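Local structure of hypothetical protein HI1333 (Haemophilus influenzae, 1JO0) at residues Thr58-Leu61 and Ile62-Ala65; Glu38-Leu41 and Asn42-Leu46; Thr1-Ser4 and Thr5-Gln9. The protein is of unestablished function but probably binds RNA. One frame throughout, in Å; residues are numbered along the deposited sequence.

Contact 1. Residues Thr58-Leu61 and Ile62-Ala65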
loop_
_atom_site.group_PDB
_atom_site.type_symbol
_atom_site.label_atom_id
_atom_site.label_comp_id
_atom_site.label_asym_id
_atom_site.label_seq_id
_atom_site.Cartn_x
_atom_site.Cartn_y
_atom_site.Cartn_z
ATOM N N THR A 58 -10.585 -10.627 -7.393
ATOM C CA THR A 58 -11.049 -9.271 -7.059
ATOM C C THR A 58 -9.935 -8.467 -6.435
ATOM O O THR A 58 -9.672 -7.316 -6.751
ATOM C CB THR A 58 -12.260 -9.423 -6.130
ATOM O OG1 THR A 58 -13.268 -10.011 -6.981
ATOM C CG2 THR A 58 -12.795 -8.102 -5.576
ATOM N N LYS A 59 -9.216 -9.107 -5.503
ATOM C CA LYS A 59 -8.118 -8.440 -4.849
ATOM C C LYS A 59 -7.056 -8.059 -5.883
ATOM O O LYS A 59 -6.493 -6.971 -5.796
ATOM C CB LYS A 59 -7.557 -9.297 -3.764
ATOM C CG LYS A 59 -6.394 -8.630 -3.016
ATOM C CD LYS A 59 -6.187 -9.417 -1.718
ATOM C CE LYS A 59 -5.560 -10.742 -2.102
ATOM N NZ LYS A 59 -4.771 -11.383 -1.010
ATOM N N GLN A 60 -6.820 -8.947 -6.853
ATOM C CA GLN A 60 -5.814 -8.637 -7.840
ATOM C C GLN A 60 -6.206 -7.427 -8.676
ATOM O O GLN A 60 -5.360 -6.593 -9.005
ATOM C CB GLN A 60 -5.541 -9.855 -8.757
ATOM C CG GLN A 60 -4.287 -9.661 -9.582
ATOM C CD GLN A 60 -3.057 -9.612 -8.687
ATOM O OE1 GLN A 60 -2.788 -10.569 -7.968
ATOM N NE2 GLN A 60 -2.311 -8.507 -8.736
ATOM N N LEU A 61 -7.479 -7.315 -9.068
ATOM C CA LEU A 61 -7.970 -6.126 -9.778
ATOM C C LEU A 61 -7.659 -4.853 -8.991
ATOM O O LEU A 61 -7.163 -3.889 -9.547
ATOM C CB LEU A 61 -9.476 -6.267 -10.000
ATOM C CG LEU A 61 -10.130 -7.163 -10.973
ATOM C CD1 LEU A 61 -11.653 -7.106 -10.864
ATOM C CD2 LEU A 61 -9.801 -6.804 -12.433
ATOM N N ILE A 62 -7.994 -4.902 -7.708
ATOM C CA ILE A 62 -7.746 -3.768 -6.821
ATOM C C ILE A 62 -6.276 -3.449 -6.732
ATOM O O ILE A 62 -5.924 -2.266 -6.867
ATOM C CB ILE A 62 -8.360 -4.037 -5.434
ATOM C CG1 ILE A 62 -9.885 -4.048 -5.484
ATOM C CG2 ILE A 62 -7.843 -3.042 -4.418
ATOM C CD1 ILE A 62 -10.606 -4.694 -4.328
ATOM N N ILE A 63 -5.407 -4.413 -6.491
ATOM C CA ILE A 63 -3.982 -4.185 -6.403
ATOM C C ILE A 63 -3.493 -3.522 -7.676
ATOM O O ILE A 63 -2.729 -2.535 -7.677
ATOM C CB ILE A 63 -3.196 -5.510 -6.184
ATOM C CG1 ILE A 63 -3.411 -6.099 -4.811
ATOM C CG2 ILE A 63 -1.709 -5.321 -6.500
ATOM C CD1 ILE A 63 -2.936 -7.498 -4.545
ATOM N N ASN A 64 -3.876 -4.104 -8.802
ATOM C CA ASN A 64 -3.365 -3.599 -10.070
ATOM C C ASN A 64 -3.761 -2.154 -10.295
ATOM O O ASN A 64 -2.960 -1.359 -10.804
ATOM C CB ASN A 64 -3.863 -4.485 -11.214
ATOM C CG ASN A 64 -3.222 -5.855 -11.231
ATOM O OD1 ASN A 64 -2.318 -6.119 -10.462
ATOM N ND2 ASN A 64 -3.709 -6.730 -12.118
ATOM N N ALA A 65 -4.997 -1.824 -9.940
ATOM C CA ALA A 65 -5.471 -0.462 -10.142
ATOM C C ALA A 65 -4.734 0.521 -9.225
ATOM O O ALA A 65 -4.383 1.630 -9.615
ATOM C CB ALA A 65 -6.955 -0.364 -9.886
#
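Gln-60 reaches one helical turn ahead and gives an amide hydrogen to Asn-64, NE2 to OD1 at 2.9 Å. The two side chains run across each other at a slant, their amide planes 43° apart. On the donor side the geometry is good: OD1 lies almost in the amide plane of Gln-60. On the acceptor side NE2 stands above the Asn-64 carbonyl plane, away from the lone-pair directions. A bend at chi2 of Gln-60 (65°) turns the amide forward along the helix, and the same NE2 passes 3.9 Å from Ile-63 CG2. Asn-64 folds back over the preceding turn, its CG 3.2 Å from the backbone O of Gln-60, the atom that also accepts from Asn-64 N at 2.9 Å.

Lys-59 and Ile-63 instead lie side by side and point the same way, with Lys-59 CG against Ile-63 CD1 at 3.9 Å. Both rest on strand 73-78, touching Thr-77, while the ammonium of Lys-59 goes on to Gly-79 O. Next to them Ile-62 CD1 meets Thr-58 CG2 at 4.2 Å.

Ile-63 and the aliphatic part of Lys-59 thus meet the strand, while the Gln-60/Asn-64 amide pair lies on the exposed surface of helix 56-70. Asn-64 OD1 is also hydrogen-bonded to a glycerol, so two partners hold that carbonyl, and the outer polar pair is fixed by directed bonds rather than by burial.

Contact 2. Residues Glu38-Leu41 and Asn42-Leu46; sequences ENAL and NHHEL
His-43 meets Asn-39 at its ring edge: Asn-39 OD1 lies near the ring plane, 3.2 Å from His-43 CD2. The amide stands steeply to the ring, 76° between planes. With Asn-39 CG anti to the backbone N (chi1 -179°), the amide is carried forward to this edge. The His-44 ring takes His-43 CB over one face, offset toward its rim, and His-44 CD2 comes 3.4 Å from Ala-40 O.

The backbone bonds close the helix. His-44 N to Ala-40 O is 2.8 Å, and Glu-45 N still reaches Leu-41 O at 2.9 Å, though bent to 142°. Glu-45 then leaves helical geometry with positive phi, turning the chain into strand 46-51 of the beta-alpha-beta unit.

Water links are more tentative and hold for one of two Asn-42 conformers. One water donates to Glu-38 OE2 at 2.8 Å, but its 2.5 Å approach to Asn-42 ND2 is doubtfully short; a second donates to Asn-39 OD1 at 2.8 Å and takes only a weak bond from the same ND2.

The firmer tie on this side is the salt bridge from Glu-38 OE2 to Arg-86, whose NH2 bonds only weakly to Asn-42 OD1. The carboxylate of Glu-45, bonded to the backbone N of Ser-88, Lys-92 and Ile-93, probably anchors the C-terminal tail beside the helix end.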
loop_
_atom_site.group_PDB
_atom_site.type_symbol
_atom_site.label_atom_id
_atom_site.label_comp_id
_atom_site.label_asym_id
_atom_site.label_seq_id
_atom_site.Cartn_x
_atom_site.Cartn_y
_atom_site.Cartn_z
ATOM N N GLU A 38 -3.948 8.009 -1.837
ATOM C CA GLU A 38 -2.966 9.046 -2.176
ATOM C C GLU A 38 -2.547 9.878 -0.971
ATOM O O GLU A 38 -1.387 10.140 -0.768
ATOM C CB GLU A 38 -3.565 10.018 -3.184
ATOM C CG GLU A 38 -3.393 9.574 -4.581
ATOM C CD GLU A 38 -1.948 9.636 -5.093
ATOM O OE1 GLU A 38 -1.654 8.817 -5.968
ATOM O OE2 GLU A 38 -1.122 10.467 -4.674
ATOM N N ASN A 39 -3.530 10.287 -0.177
ATOM C CA ASN A 39 -3.296 11.082 1.003
ATOM C C ASN A 39 -2.371 10.328 1.938
ATOM O O ASN A 39 -1.430 10.840 2.527
ATOM C CB ASN A 39 -4.620 11.432 1.658
ATOM C CG ASN A 39 -4.419 12.285 2.897
ATOM O OD1 ASN A 39 -3.858 13.382 2.859
ATOM N ND2 ASN A 39 -4.903 11.781 4.016
ATOM N N ALA A 40 -2.679 9.058 2.160
ATOM C CA ALA A 40 -1.926 8.212 3.070
ATOM C C ALA A 40 -0.495 7.995 2.598
ATOM O O ALA A 40 0.466 8.079 3.354
ATOM C CB ALA A 40 -2.677 6.895 3.239
ATOM N N LEU A 41 -0.292 7.735 1.311
ATOM C CA LEU A 41 1.028 7.650 0.739
ATOM C C LEU A 41 1.806 8.933 0.950
ATOM O O LEU A 41 2.983 8.920 1.315
ATOM C CB LEU A 41 1.013 7.310 -0.738
ATOM C CG LEU A 41 0.584 5.891 -1.109
ATOM C CD1 LEU A 41 0.348 5.803 -2.624
ATOM C CD2 LEU A 41 1.576 4.834 -0.678
ATOM N N ASN A 42 1.173 10.064 0.707
ATOM C CA ASN A 42 1.814 11.355 0.852
ATOM C C ASN A 42 2.321 11.597 2.264
ATOM O O ASN A 42 3.467 12.032 2.418
ATOM C CB ASN A 42 0.868 12.483 0.469
ATOM C CG ASN A 42 0.812 12.626 -1.044
ATOM O OD1 ASN A 42 1.689 12.137 -1.759
ATOM N ND2 ASN A 42 -0.262 13.306 -1.382
ATOM N N HIS A 43 1.450 11.328 3.258
ATOM C CA HIS A 43 1.872 11.604 4.628
ATOM C C HIS A 43 2.774 10.522 5.193
ATOM O O HIS A 43 3.691 10.828 5.956
ATOM C CB HIS A 43 0.665 11.773 5.551
ATOM C CG HIS A 43 -0.063 13.056 5.232
ATOM N ND1 HIS A 43 0.495 14.267 5.477
ATOM C CD2 HIS A 43 -1.241 13.272 4.616
ATOM C CE1 HIS A 43 -0.328 15.215 5.081
ATOM N NE2 HIS A 43 -1.404 14.638 4.549
ATOM N N HIS A 44 2.500 9.245 4.853
ATOM C CA HIS A 44 3.140 8.162 5.581
ATOM C C HIS A 44 4.221 7.403 4.806
ATOM O O HIS A 44 5.039 6.752 5.478
ATOM C CB HIS A 44 2.095 7.116 6.016
ATOM C CG HIS A 44 1.076 7.736 6.912
ATOM N ND1 HIS A 44 1.387 8.146 8.184
ATOM C CD2 HIS A 44 -0.238 7.978 6.717
ATOM C CE1 HIS A 44 0.290 8.638 8.767
ATOM N NE2 HIS A 44 -0.706 8.537 7.893
ATOM N N GLU A 45 4.183 7.433 3.494
ATOM C CA GLU A 45 5.083 6.708 2.574
ATOM C C GLU A 45 4.778 5.213 2.592
ATOM O O GLU A 45 4.500 4.638 1.520
ATOM C CB GLU A 45 6.571 6.957 2.900
ATOM C CG GLU A 45 6.991 8.392 2.696
ATOM C CD GLU A 45 8.484 8.523 2.994
ATOM O OE1 GLU A 45 8.890 8.202 4.121
ATOM O OE2 GLU A 45 9.263 8.925 2.100
ATOM N N LEU A 46 4.833 4.566 3.734
ATOM C CA LEU A 46 4.532 3.144 3.963
ATOM C C LEU A 46 3.144 3.030 4.545
ATOM O O LEU A 46 2.892 3.620 5.595
ATOM C CB LEU A 46 5.516 2.520 4.925
ATOM C CG LEU A 46 5.320 1.038 5.262
ATOM C CD1 LEU A 46 5.459 0.166 4.022
ATOM C CD2 LEU A 46 6.292 0.632 6.336
HETATM O O HOH W 1 -1.023 13.066 -3.708
HETATM O O HOH W 2 -2.348 14.662 0.924
#

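Contact 3. Residues Thr1-Ser4 and Thr5-Gln9; sequences TTLS and TKQKQ
Ser-4 OG lies over the base of the Gln-7 side chain, 3.2 Å from CG, and accepts from Gln-7 N at 3.0 Å. Gln-7 returns the bond: its OE1 takes the backbone N-H of Ser-4 at 3.0 Å, nearly straight at 171°, with the donor tilted 26° from the amide carbonyl plane. This reciprocal pair is a capping box, with Ser-4 as N-cap of helix 5-15. The serine hydroxyl is held between its own backbone N and carbonyl carbon (chi1 71°), which aims OG into the first turn. Extended beyond CG, the Gln-7 chain brings its amide alongside Ser-4 and sets OE1 against the serine N-H.

OE1 is gripped twice, because a water that also donates to Thr-2 O gives it a second hydrogen at 2.8 Å. On the other side of the amide, NE2 donates to Pro-96 O. Leu-3 crosses Gln-7 at a slant, CD2 4.0 Å from OE1. The first regular helical bond, Lys-8 N to Ser-4 O, measures 2.9 Å, and Lys-8 CB packs 3.4 Å from that same oxygen.

Leu-3 turns its side chain onto Ala-73 and Val-75 of strand 73-78, an outermost strand of the sheet, and Thr-1 bonds to Lys-71 just before it. The start of helix 5-15 is thereby fastened to that strand on one flank and, through Gln-7, to Leu-95 and Pro-96 of the C-terminal tail.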
loop_
_atom_site.group_PDB
_atom_site.type_symbol
_atom_site.label_atom_id
_atom_site.label_comp_id
_atom_site.label_asym_id
_atom_site.label_seq_id
_atom_site.Cartn_x
_atom_site.Cartn_y
_atom_site.Cartn_z
ATOM N N THR A 1 7.497 2.583 -8.559
ATOM C CA THR A 1 8.489 2.499 -7.476
ATOM C C THR A 1 9.105 1.106 -7.457
ATOM O O THR A 1 8.362 0.151 -7.298
ATOM C CB THR A 1 7.846 2.765 -6.124
ATOM O OG1 THR A 1 7.196 4.057 -6.148
ATOM C CG2 THR A 1 8.872 2.794 -5.008
ATOM N N THR A 2 10.410 1.001 -7.645
ATOM C CA THR A 2 11.076 -0.288 -7.731
ATOM C C THR A 2 11.980 -0.410 -6.517
ATOM O O THR A 2 12.875 0.412 -6.342
ATOM C CB THR A 2 11.847 -0.421 -9.050
ATOM O OG1 THR A 2 10.894 -0.361 -10.133
ATOM C CG2 THR A 2 12.572 -1.746 -9.050
ATOM N N LEU A 3 11.698 -1.424 -5.701
ATOM C CA LEU A 3 12.402 -1.689 -4.468
ATOM C C LEU A 3 13.300 -2.916 -4.619
ATOM O O LEU A 3 12.919 -3.922 -5.220
ATOM C CB LEU A 3 11.417 -1.956 -3.368
ATOM C CG LEU A 3 10.484 -0.818 -2.991
ATOM C CD1 LEU A 3 9.477 -1.228 -1.956
ATOM C CD2 LEU A 3 11.297 0.383 -2.461
ATOM N N SER A 4 14.487 -2.848 -4.047
ATOM C CA SER A 4 15.343 -4.012 -3.982
ATOM C C SER A 4 14.710 -5.040 -3.025
ATOM O O SER A 4 13.853 -4.676 -2.224
ATOM C CB SER A 4 16.733 -3.676 -3.433
ATOM O OG SER A 4 16.689 -3.382 -2.043
ATOM N N THR A 5 15.185 -6.258 -3.082
ATOM C CA THR A 5 14.738 -7.280 -2.140
ATOM C C THR A 5 14.921 -6.884 -0.689
ATOM O O THR A 5 14.037 -7.018 0.154
ATOM C CB THR A 5 15.558 -8.564 -2.438
ATOM O OG1 THR A 5 15.381 -8.883 -3.818
ATOM C CG2 THR A 5 15.009 -9.638 -1.529
ATOM N N LYS A 6 16.059 -6.308 -0.348
ATOM C CA LYS A 6 16.377 -5.882 1.008
ATOM C C LYS A 6 15.509 -4.696 1.417
ATOM O O LYS A 6 15.084 -4.670 2.585
ATOM C CB LYS A 6 17.840 -5.468 1.127
ATOM C CG LYS A 6 18.759 -6.682 1.165
ATOM C CD LYS A 6 20.208 -6.241 0.915
ATOM C CE LYS A 6 21.134 -7.388 1.294
ATOM N NZ LYS A 6 22.533 -6.979 1.013
ATOM N N GLN A 7 15.249 -3.756 0.528
ATOM C CA GLN A 7 14.360 -2.638 0.864
ATOM C C GLN A 7 12.938 -3.074 1.149
ATOM O O GLN A 7 12.273 -2.637 2.074
ATOM C CB GLN A 7 14.376 -1.633 -0.299
ATOM C CG GLN A 7 15.675 -0.855 -0.330
ATOM C CD GLN A 7 15.836 -0.046 -1.594
ATOM O OE1 GLN A 7 15.224 -0.346 -2.625
ATOM N NE2 GLN A 7 16.654 0.988 -1.554
ATOM N N LYS A 8 12.481 -3.987 0.292
ATOM C CA LYS A 8 11.135 -4.516 0.476
ATOM C C LYS A 8 11.008 -5.225 1.814
ATOM O O LYS A 8 10.028 -5.071 2.551
ATOM C CB LYS A 8 10.857 -5.424 -0.732
ATOM C CG LYS A 8 9.465 -5.816 -0.962
ATOM C CD LYS A 8 9.182 -6.436 -2.332
ATOM C CE LYS A 8 7.770 -6.892 -2.532
ATOM N NZ LYS A 8 7.444 -8.060 -3.386
ATOM N N GLN A 9 12.034 -6.017 2.170
ATOM C CA GLN A 9 11.975 -6.736 3.427
ATOM C C GLN A 9 12.030 -5.781 4.601
ATOM O O GLN A 9 11.336 -5.961 5.598
ATOM C CB GLN A 9 13.144 -7.707 3.515
ATOM C CG GLN A 9 13.342 -8.357 4.873
ATOM C CD GLN A 9 12.058 -9.101 5.202
ATOM O OE1 GLN A 9 11.496 -9.791 4.327
ATOM N NE2 GLN A 9 11.579 -8.893 6.416
HETATM O O HOH W 3 15.483 0.561 -5.212
#

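All three contacts lie within helices or at their ends, and none touches another. In chain order contact 3 starts helix 5-15, contact 2 ends helix 31-44, and contact 1 sits inside helix 56-70. Contacts 1 and 2 are on opposite sides of the chain's centre, their own centres 19 Å apart. Contact 3 is 20 Å from contact 1 and 17 Å from contact 2, centre to centre; its nearest atoms come about 7 Å from contact 2. Strand 73-78 receives side chains from contacts 1 and 3, and Arg-86 touches residues of contacts 2 and 3. Separate glycerol sites occur at Asn-64 and His-44, probably from crystallisation; neither establishes an RNA site.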